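Local coordinates for oxidized polyvinyl alcohol hydrolase (Pseudomonas sp. VM15C, PDB 3WWC), which hydrolyses beta-diketones such as 4,6-nonanedione and takes part in the second step of polyvinyl alcohol breakdown by cleaving oxidized polyvinyl alcohol, at residues G147-S150 with S151-V154; Q158-G161 with T162-L166; S287-P290 with D291-H294; T343-G347 with P348-L352. The protein carries 1 engineered substitution. All coordinates share one frame; numbering follows the deposited sequence.

Interaction 1 (G147-S150 with S151-V154); sequences GPDS and SFFV
The ring of F153 lies with one face over the carbonyl oxygen of D149, four residues earlier in the first turns of helix 148-160. D149 O sits 3.1 Å from the ring plane, over its centre, and the same oxygen accepts the amide of F153 nearly in line with its C=O bond, F153 N to D149 O being 2.9 Å. With CG beside the backbone N (chi1 -57°), the ring folds back along the helix, and its outermost carbon reaches the aspartate, D149 CB to F153 CZ being 3.8 Å. Carboxylate and ring planes are nearly parallel there, 13° apart. F152 leans the other way: F152 CB rests on P148 O at 3.1 Å, and D149 OD1 approaches the ring edge, near its plane, 4.2 Å from F152 CD2. G147 is the N-cap residue, its positive phi fitting a residue without a side chain; P148 suits the first turn, where its missing N-H costs no helical bond. At this end S151 N makes a weak bond to G147 O, whereas the S151 hydroxyl meets H43 and K44. Both phenylalanines fill apolar ground, against P100 of strand 96-100. The buried carboxylate is satisfied by the salt bridge of OD1 to R48 and the bond from F130 N to OD2, which would favour its ionised form.

Interaction 2 (Q158-G161 with T162-L166); sequences QCVG and TKYKL
T162 places OG1 between its backbone N and carbonyl carbon (chi1 68°), which turns the hydroxyl back onto the last turn of the helix, where T162 OG1 donates to C159 O at 2.7 Å in the plane of that carbonyl. The amide of the same residue adds a second bond, T162 N to C159 O at 2.9 Å, coming from above the carbonyl plane, so one residue grips the oxygen from two directions. The methyl CG2 lies against Q158 O. Threonine suits this exposed position because its hydroxyl can add a second bond to a carbonyl at the helix end. The next carbonyl is shared too: V160 O accepts from K163 N at 2.9 Å and from Y164 N at 3.0 Å, the latter almost in line with the C=O bond. These bonds wind up helix 148-160 before the chain passes short strand 166-167 and goes on to strand 170-176 of the central sheet, a helix-to-strand connection of the alpha/beta fold. On the sheet-facing side, V160 CG1 meets the edge of the tyrosine ring near its plane, 3.9 Å from Y164 CD1, while K163 CG lies over one face. V160 itself is buried against F50, V52 and I98 of the sheet. L166 directs CB toward the helix end, and L166 CD1 lies 3.5 Å from G161 CA, close packing for which a glycine leaves room. A water spans the turn, donating to G161 O and accepting from L166 N. C159, whose CB leaves the backbone away from the turn, is tied by a disulfide to C27.

Interaction 3 (S287-P290 with D291-H294); sequences SAQP and DVVH
Q289 and V292 make the close apolar part of this turn: Q289 CB and V292 CG2 are 3.5 Å apart, the methyl lying beside the valine's backbone N. The buried valine also meets L247, V249 and F286, its compact branched shape suiting a place between sheet and helix. A second close approach involves the last turn of the helix, where S287 OG comes within 3.5 Å of H294 CB and obliquely to the imidazole; the hydroxyl is bonded to S283 O, and small serine leaves space for the ring. The chain reverses through a type I beta turn spanning Q289 to V292, closed by a weak bond from V292 N to Q289 O at 3.3 Å. It joins helix 275-288 to strand 292-298, the alpha-to-beta half of a crossover in the central sheet. Proline fits the second turn position, its ring holding phi at -67°. The outer side is looser and wetter: P290 is exposed, D291 has a long, weak ion pair with K243, and a water takes D291 N at 3.0 Å while donating to Q289 OE1 at 2.8 Å. The glutamine chain bends at chi2 (-69°), swinging its amide away from V292; OE1 also accepts from V244 N, and NE2 binds A242 O. On the inner side H294 ND1 bonds to G347 O and NE2 to T251 OG1, close to S283, a charge-relay residue by similarity.

Interaction 4 (T343-G347 with P348-L352); sequences TCHVG and PFTGL
Strand 343-346, the outermost strand at one edge of the nine-stranded mixed sheet of this alpha/beta hydrolase-type core, runs into G347 and then turns away through P348 and F349 as an extended loop. G347 has a positive phi of 120°, a conformation that suits glycine. P348 is extended, and its carbonyl faces the side chain of H345. The histidine meets it. Its CG sits between the backbone N and carbonyl carbon (chi1 63°), an arrangement that lifts the imidazole toward the loop. H345 NE2 then donates to P348 O at 2.7 Å, with the oxygen close to the ring plane and an N-H...O angle of 160°. This ties strand to loop by a side chain, a role for which histidine's N-H at the end of a flat ring is apt. P348 packs on S283, N284 and S287 of helix 275-288, while F349, buried, has its N bonded to S283 OG. On the outer side the exposed threonine approaches the ring obliquely, with T350 OG1 lying 3.8 Å from H345 CE1.

Interactions 1 and 2 occupy the two ends of helix 148-160, their centres about 17 Å apart. The first is buried, with aromatic rings around a paired carboxylate; the second is partly buried, and relies on doubly used carbonyls and a water. Interactions 3 and 4 touch each other instead, across neighbouring strands 292-298 and 343-346: H294 O and G347 N are 2.8 Å apart, a probable hydrogen bond, and S287 OG packs on G347 and P348. Interaction 3 is partly buried and mixes apolar contact with water; interaction 4 is a surface contact resting on one imidazole bond. Interactions 1 and 4 lie on opposite sides of the chain's centre.

Interaction 1 (G147-S150 with S151-V154)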
loop_
_atom_site.group_PDB
_atom_site.type_symbol
_atom_site.label_atom_id
_atom_site.label_comp_id
_atom_site.label_asym_id
_atom_site.label_seq_id
_atom_site.Cartn_x
_atom_site.Cartn_y
_atom_site.Cartn_z
ATOM N N GLY A 147 8.499 -11.677 1.331
ATOM C CA GLY A 147 7.733 -11.925 2.558
ATOM C C GLY A 147 6.385 -12.573 2.290
ATOM O O GLY A 147 5.871 -12.488 1.186
ATOM N N PRO A 148 5.739 -13.118 3.321
ATOM C CA PRO A 148 4.470 -13.809 3.122
ATOM C C PRO A 148 3.215 -13.020 2.845
ATOM O O PRO A 148 2.257 -13.608 2.402
ATOM C CB PRO A 148 4.349 -14.723 4.358
ATOM C CG PRO A 148 5.271 -14.127 5.379
ATOM C CD PRO A 148 6.295 -13.268 4.678
ATOM N N ASP A 149 3.205 -11.707 3.093
ATOM C CA ASP A 149 2.015 -10.984 2.732
ATOM C C ASP A 149 2.042 -10.677 1.231
ATOM O O ASP A 149 1.018 -10.860 0.558
ATOM C CB ASP A 149 1.909 -9.652 3.531
ATOM C CG ASP A 149 1.079 -9.808 4.785
ATOM O OD1 ASP A 149 0.222 -10.715 4.840
ATOM O OD2 ASP A 149 1.251 -9.013 5.730
ATOM N N SER A 150 3.181 -10.189 0.718
ATOM C CA SER A 150 3.267 -9.887 -0.704
ATOM C C SER A 150 2.893 -11.113 -1.534
ATOM O O SER A 150 2.137 -11.002 -2.517
ATOM C CB SER A 150 4.682 -9.367 -1.025
ATOM O OG SER A 150 4.844 -9.103 -2.416
ATOM N N SER A 151 3.423 -12.287 -1.168
ATOM C CA SER A 151 3.075 -13.494 -1.947
ATOM C C SER A 151 1.638 -13.956 -1.724
ATOM O O SER A 151 0.980 -14.432 -2.655
ATOM C CB SER A 151 4.061 -14.631 -1.648
ATOM O OG SER A 151 4.096 -14.948 -0.266
ATOM N N PHE A 152 1.108 -13.773 -0.522
ATOM C CA PHE A 152 -0.261 -14.172 -0.263
ATOM C C PHE A 152 -1.184 -13.356 -1.127
ATOM O O PHE A 152 -2.118 -13.887 -1.690
ATOM C CB PHE A 152 -0.574 -13.889 1.225
ATOM C CG PHE A 152 -2.035 -13.772 1.550
ATOM C CD1 PHE A 152 -2.984 -14.694 1.088
ATOM C CD2 PHE A 152 -2.470 -12.718 2.359
ATOM C CE1 PHE A 152 -4.336 -14.555 1.432
ATOM C CE2 PHE A 152 -3.833 -12.593 2.702
ATOM C CZ PHE A 152 -4.766 -13.519 2.235
ATOM N N PHE A 153 -0.936 -12.064 -1.273
ATOM C CA PHE A 153 -1.898 -11.241 -2.042
ATOM C C PHE A 153 -1.969 -11.684 -3.493
ATOM O O PHE A 153 -3.029 -11.630 -4.078
ATOM C CB PHE A 153 -1.500 -9.745 -2.013
ATOM C CG PHE A 153 -1.383 -9.150 -0.638
ATOM C CD1 PHE A 153 -2.059 -9.657 0.474
ATOM C CD2 PHE A 153 -0.541 -8.063 -0.478
ATOM C CE1 PHE A 153 -1.876 -9.074 1.744
ATOM C CE2 PHE A 153 -0.346 -7.462 0.762
ATOM C CZ PHE A 153 -1.015 -7.969 1.886
ATOM N N VAL A 154 -0.842 -12.105 -4.056
ATOM C CA VAL A 154 -0.836 -12.563 -5.451
ATOM C C VAL A 154 -1.656 -13.849 -5.525
ATOM O O VAL A 154 -2.509 -13.987 -6.379
ATOM C CB VAL A 154 0.619 -12.805 -5.911
ATOM C CG1 VAL A 154 0.644 -13.476 -7.319
ATOM C CG2 VAL A 154 1.323 -11.457 -5.988
#

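Interaction 2 (Q158-G161 with T162-L166)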
loop_
_atom_site.group_PDB
_atom_site.type_symbol
_atom_site.label_atom_id
_atom_site.label_comp_id
_atom_site.label_asym_id
_atom_site.label_seq_id
_atom_site.Cartn_x
_atom_site.Cartn_y
_atom_site.Cartn_z
ATOM N N GLN A 158 -5.103 -14.421 -7.611
ATOM C CA GLN A 158 -5.143 -15.490 -8.644
ATOM C C GLN A 158 -6.263 -16.487 -8.340
ATOM O O GLN A 158 -6.934 -16.974 -9.252
ATOM C CB GLN A 158 -3.789 -16.191 -8.719
ATOM C CG GLN A 158 -2.763 -15.329 -9.422
ATOM C CD GLN A 158 -1.383 -15.917 -9.394
ATOM O OE1 GLN A 158 -0.557 -15.608 -10.268
ATOM N NE2 GLN A 158 -1.097 -16.709 -8.397
ATOM N N CYS A 159 -6.549 -16.712 -7.068
ATOM C CA CYS A 159 -7.626 -17.622 -6.698
ATOM C C CYS A 159 -9.013 -17.017 -6.937
ATOM O O CYS A 159 -9.935 -17.665 -7.537
ATOM C CB CYS A 159 -7.445 -17.993 -5.215
ATOM S SG CYS A 159 -8.733 -19.132 -4.634
ATOM N N VAL A 160 -9.225 -15.763 -6.526
ATOM C CA VAL A 160 -10.536 -15.133 -6.716
ATOM C C VAL A 160 -10.860 -15.088 -8.224
ATOM O O VAL A 160 -12.010 -15.208 -8.603
ATOM C CB VAL A 160 -10.540 -13.700 -6.090
ATOM C CG1 VAL A 160 -11.834 -12.973 -6.391
ATOM C CG2 VAL A 160 -10.356 -13.823 -4.590
ATOM N N GLY A 161 -9.831 -14.919 -9.050
ATOM C CA GLY A 161 -10.025 -14.827 -10.499
ATOM C C GLY A 161 -10.526 -16.109 -11.128
ATOM O O GLY A 161 -10.818 -16.088 -12.310
ATOM N N THR A 162 -10.555 -17.207 -10.377
ATOM C CA THR A 162 -11.126 -18.441 -10.935
ATOM C C THR A 162 -12.641 -18.381 -10.755
ATOM O O THR A 162 -13.368 -19.157 -11.398
ATOM C CB THR A 162 -10.565 -19.740 -10.250
ATOM O OG1 THR A 162 -11.024 -19.791 -8.890
ATOM C CG2 THR A 162 -9.055 -19.820 -10.345
ATOM N N LYS A 163 -13.163 -17.497 -9.903
ATOM C CA LYS A 163 -14.603 -17.427 -9.677
ATOM C C LYS A 163 -15.277 -16.177 -10.228
ATOM O O LYS A 163 -16.484 -16.176 -10.606
ATOM C CB LYS A 163 -14.921 -17.520 -8.166
ATOM C CG LYS A 163 -16.428 -17.654 -7.897
ATOM C CD LYS A 163 -16.756 -17.656 -6.418
ATOM C CE LYS A 163 -18.121 -17.003 -6.122
ATOM N NZ LYS A 163 -19.256 -17.698 -6.788
ATOM N N TYR A 164 -14.530 -15.081 -10.244
ATOM C CA TYR A 164 -15.035 -13.825 -10.769
ATOM C C TYR A 164 -14.083 -13.394 -11.883
ATOM O O TYR A 164 -12.894 -13.690 -11.825
ATOM C CB TYR A 164 -15.070 -12.784 -9.648
ATOM C CG TYR A 164 -16.043 -13.121 -8.551
ATOM C CD1 TYR A 164 -15.593 -13.668 -7.346
ATOM C CD2 TYR A 164 -17.430 -12.955 -8.733
ATOM C CE1 TYR A 164 -16.482 -14.047 -6.353
ATOM C CE2 TYR A 164 -18.336 -13.337 -7.733
ATOM C CZ TYR A 164 -17.838 -13.878 -6.555
ATOM O OH TYR A 164 -18.676 -14.236 -5.515
ATOM N N LYS A 165 -14.601 -12.724 -12.912
ATOM C CA LYS A 165 -13.795 -12.273 -14.060
ATOM C C LYS A 165 -13.031 -11.028 -13.663
ATOM O O LYS A 165 -13.619 -9.996 -13.364
ATOM C CB LYS A 165 -14.691 -11.938 -15.242
ATOM C CG LYS A 165 -15.428 -13.157 -15.751
ATOM C CD LYS A 165 -16.208 -12.780 -17.012
ATOM C CE LYS A 165 -17.022 -13.984 -17.492
ATOM N NZ LYS A 165 -18.017 -13.568 -18.528
ATOM N N LEU A 166 -11.720 -11.167 -13.632
ATOM C CA LEU A 166 -10.847 -10.069 -13.232
ATOM C C LEU A 166 -9.982 -9.625 -14.408
ATOM O O LEU A 166 -9.516 -10.444 -15.217
ATOM C CB LEU A 166 -9.910 -10.515 -12.103
ATOM C CG LEU A 166 -10.616 -11.148 -10.890
ATOM C CD1 LEU A 166 -9.583 -11.427 -9.790
ATOM C CD2 LEU A 166 -11.716 -10.218 -10.349
HETATM O O HOH W 1 -10.521 -13.833 -13.931
#

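Interaction 3 (S287-P290 with D291-H294)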
loop_
_atom_site.group_PDB
_atom_site.type_symbol
_atom_site.label_atom_id
_atom_site.label_comp_id
_atom_site.label_asym_id
_atom_site.label_seq_id
_atom_site.Cartn_x
_atom_site.Cartn_y
_atom_site.Cartn_z
ATOM N N SER A 287 8.921 8.077 -9.573
ATOM C CA SER A 287 8.959 9.025 -10.650
ATOM C C SER A 287 10.130 8.778 -11.563
ATOM O O SER A 287 9.991 8.963 -12.772
ATOM C CB SER A 287 9.053 10.457 -10.102
ATOM O OG SER A 287 7.856 10.764 -9.469
ATOM N N ALA A 288 11.261 8.362 -11.000
ATOM C CA ALA A 288 12.453 8.119 -11.811
ATOM C C ALA A 288 12.288 6.918 -12.733
ATOM O O ALA A 288 12.931 6.837 -13.748
ATOM C CB ALA A 288 13.688 7.927 -10.924
ATOM N N GLN A 289 11.422 5.977 -12.392
ATOM C CA GLN A 289 11.231 4.764 -13.199
ATOM C C GLN A 289 10.572 5.082 -14.515
ATOM O O GLN A 289 9.513 5.704 -14.569
ATOM C CB GLN A 289 10.416 3.771 -12.365
ATOM C CG GLN A 289 11.244 3.200 -11.259
ATOM C CD GLN A 289 12.318 2.282 -11.820
ATOM O OE1 GLN A 289 12.043 1.446 -12.688
ATOM N NE2 GLN A 289 13.522 2.417 -11.324
ATOM N N PRO A 290 11.168 4.637 -15.630
ATOM C CA PRO A 290 10.611 4.944 -16.930
ATOM C C PRO A 290 9.296 4.364 -17.310
ATOM O O PRO A 290 8.590 4.960 -18.109
ATOM C CB PRO A 290 11.723 4.527 -17.906
ATOM C CG PRO A 290 12.372 3.397 -17.197
ATOM C CD PRO A 290 12.410 3.852 -15.747
ATOM N N ASP A 291 8.968 3.205 -16.745
ATOM C CA ASP A 291 7.702 2.594 -17.070
ATOM C C ASP A 291 6.664 2.776 -15.990
ATOM O O ASP A 291 5.682 2.058 -15.937
ATOM C CB ASP A 291 7.887 1.108 -17.355
ATOM C CG ASP A 291 8.734 0.870 -18.569
ATOM O OD1 ASP A 291 8.776 1.783 -19.441
ATOM O OD2 ASP A 291 9.358 -0.220 -18.663
ATOM N N VAL A 292 6.876 3.760 -15.147
ATOM C CA VAL A 292 5.922 4.062 -14.064
ATOM C C VAL A 292 5.409 5.484 -14.174
ATOM O O VAL A 292 6.192 6.417 -14.379
ATOM C CB VAL A 292 6.620 3.935 -12.687
ATOM C CG1 VAL A 292 5.652 4.315 -11.559
ATOM C CG2 VAL A 292 7.109 2.531 -12.479
ATOM N N VAL A 293 4.097 5.676 -14.053
ATOM C CA VAL A 293 3.473 6.997 -13.954
ATOM C C VAL A 293 3.329 7.191 -12.442
ATOM O O VAL A 293 2.700 6.368 -11.794
ATOM C CB VAL A 293 2.068 7.012 -14.587
ATOM C CG1 VAL A 293 1.319 8.312 -14.239
ATOM C CG2 VAL A 293 2.178 6.876 -16.104
ATOM N N HIS A 294 3.939 8.228 -11.871
ATOM C CA HIS A 294 3.762 8.481 -10.459
ATOM C C HIS A 294 2.943 9.742 -10.278
ATOM O O HIS A 294 3.232 10.768 -10.891
ATOM C CB HIS A 294 5.107 8.674 -9.739
ATOM C CG HIS A 294 4.933 8.872 -8.268
ATOM N ND1 HIS A 294 4.727 10.123 -7.708
ATOM C CD2 HIS A 294 4.686 7.972 -7.291
ATOM C CE1 HIS A 294 4.355 9.973 -6.450
ATOM N NE2 HIS A 294 4.323 8.681 -6.163
HETATM O O HOH W 2 10.190 1.245 -14.822
#

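Interaction 4 (T343-G347 with P348-L352)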
loop_
_atom_site.group_PDB
_atom_site.type_symbol
_atom_site.label_atom_id
_atom_site.label_comp_id
_atom_site.label_asym_id
_atom_site.label_seq_id
_atom_site.Cartn_x
_atom_site.Cartn_y
_atom_site.Cartn_z
ATOM N N THR A 343 -4.485 18.144 -3.824
ATOM C CA THR A 343 -3.691 18.782 -4.886
ATOM C C THR A 343 -2.778 17.664 -5.372
ATOM O O THR A 343 -2.073 17.044 -4.555
ATOM C CB THR A 343 -2.890 19.912 -4.339
ATOM O OG1 THR A 343 -3.804 20.891 -3.808
ATOM C CG2 THR A 343 -2.092 20.534 -5.412
ATOM N N CYS A 344 -2.783 17.402 -6.674
ATOM C CA CYS A 344 -2.016 16.305 -7.236
ATOM C C CYS A 344 -1.345 16.670 -8.546
ATOM O O CYS A 344 -1.827 17.529 -9.295
ATOM C CB CYS A 344 -2.935 15.088 -7.525
ATOM S SG CYS A 344 -3.988 14.463 -6.160
ATOM N N HIS A 345 -0.234 16.005 -8.841
ATOM C CA HIS A 345 0.420 16.210 -10.134
ATOM C C HIS A 345 1.259 14.991 -10.451
ATOM O O HIS A 345 1.570 14.189 -9.555
ATOM C CB HIS A 345 1.342 17.429 -10.142
ATOM C CG HIS A 345 2.478 17.312 -9.187
ATOM N ND1 HIS A 345 2.408 17.788 -7.897
ATOM C CD2 HIS A 345 3.702 16.750 -9.317
ATOM C CE1 HIS A 345 3.549 17.530 -7.275
ATOM N NE2 HIS A 345 4.345 16.901 -8.114
ATOM N N VAL A 346 1.624 14.812 -11.724
ATOM C CA VAL A 346 2.489 13.723 -12.093
ATOM C C VAL A 346 3.916 14.105 -11.690
ATOM O O VAL A 346 4.343 15.248 -11.915
ATOM C CB VAL A 346 2.416 13.503 -13.597
ATOM C CG1 VAL A 346 3.429 12.474 -14.057
ATOM C CG2 VAL A 346 1.018 13.027 -13.943
ATOM N N GLY A 347 4.659 13.164 -11.119
ATOM C CA GLY A 347 6.032 13.412 -10.760
ATOM C C GLY A 347 6.264 13.251 -9.292
ATOM O O GLY A 347 5.388 12.778 -8.554
ATOM N N PRO A 348 7.429 13.666 -8.828
ATOM C CA PRO A 348 7.726 13.570 -7.394
ATOM C C PRO A 348 7.042 14.684 -6.606
ATOM O O PRO A 348 6.571 15.676 -7.174
ATOM C CB PRO A 348 9.255 13.697 -7.315
ATOM C CG PRO A 348 9.618 14.461 -8.557
ATOM C CD PRO A 348 8.571 14.147 -9.628
ATOM N N PHE A 349 6.929 14.531 -5.294
ATOM C CA PHE A 349 6.410 15.642 -4.526
ATOM C C PHE A 349 7.350 16.835 -4.679
ATOM O O PHE A 349 8.576 16.664 -4.816
ATOM C CB PHE A 349 6.345 15.277 -3.041
ATOM C CG PHE A 349 5.163 14.443 -2.710
ATOM C CD1 PHE A 349 3.933 15.030 -2.463
ATOM C CD2 PHE A 349 5.266 13.066 -2.675
ATOM C CE1 PHE A 349 2.799 14.259 -2.188
ATOM C CE2 PHE A 349 4.137 12.278 -2.406
ATOM C CZ PHE A 349 2.908 12.870 -2.165
ATOM N N THR A 350 6.762 18.033 -4.678
ATOM C CA THR A 350 7.551 19.253 -4.778
ATOM C C THR A 350 7.231 20.205 -3.666
ATOM O O THR A 350 8.016 21.124 -3.406
ATOM C CB THR A 350 7.302 20.037 -6.112
ATOM O OG1 THR A 350 5.903 20.275 -6.259
ATOM C CG2 THR A 350 7.751 19.238 -7.291
ATOM N N GLY A 351 6.120 20.021 -2.976
ATOM C CA GLY A 351 5.837 21.016 -1.945
ATOM C C GLY A 351 6.200 20.647 -0.527
ATOM O O GLY A 351 5.770 21.336 0.408
ATOM N N LEU A 352 6.998 19.596 -0.352
ATOM C CA LEU A 352 7.335 19.098 0.993
ATOM C C LEU A 352 8.663 19.595 1.549
ATOM O O LEU A 352 8.835 19.701 2.782
ATOM C CB LEU A 352 7.309 17.568 0.987
ATOM C CG LEU A 352 5.913 16.937 1.049
ATOM C CD1 LEU A 352 4.979 17.484 -0.004
ATOM C CD2 LEU A 352 6.143 15.467 0.810
#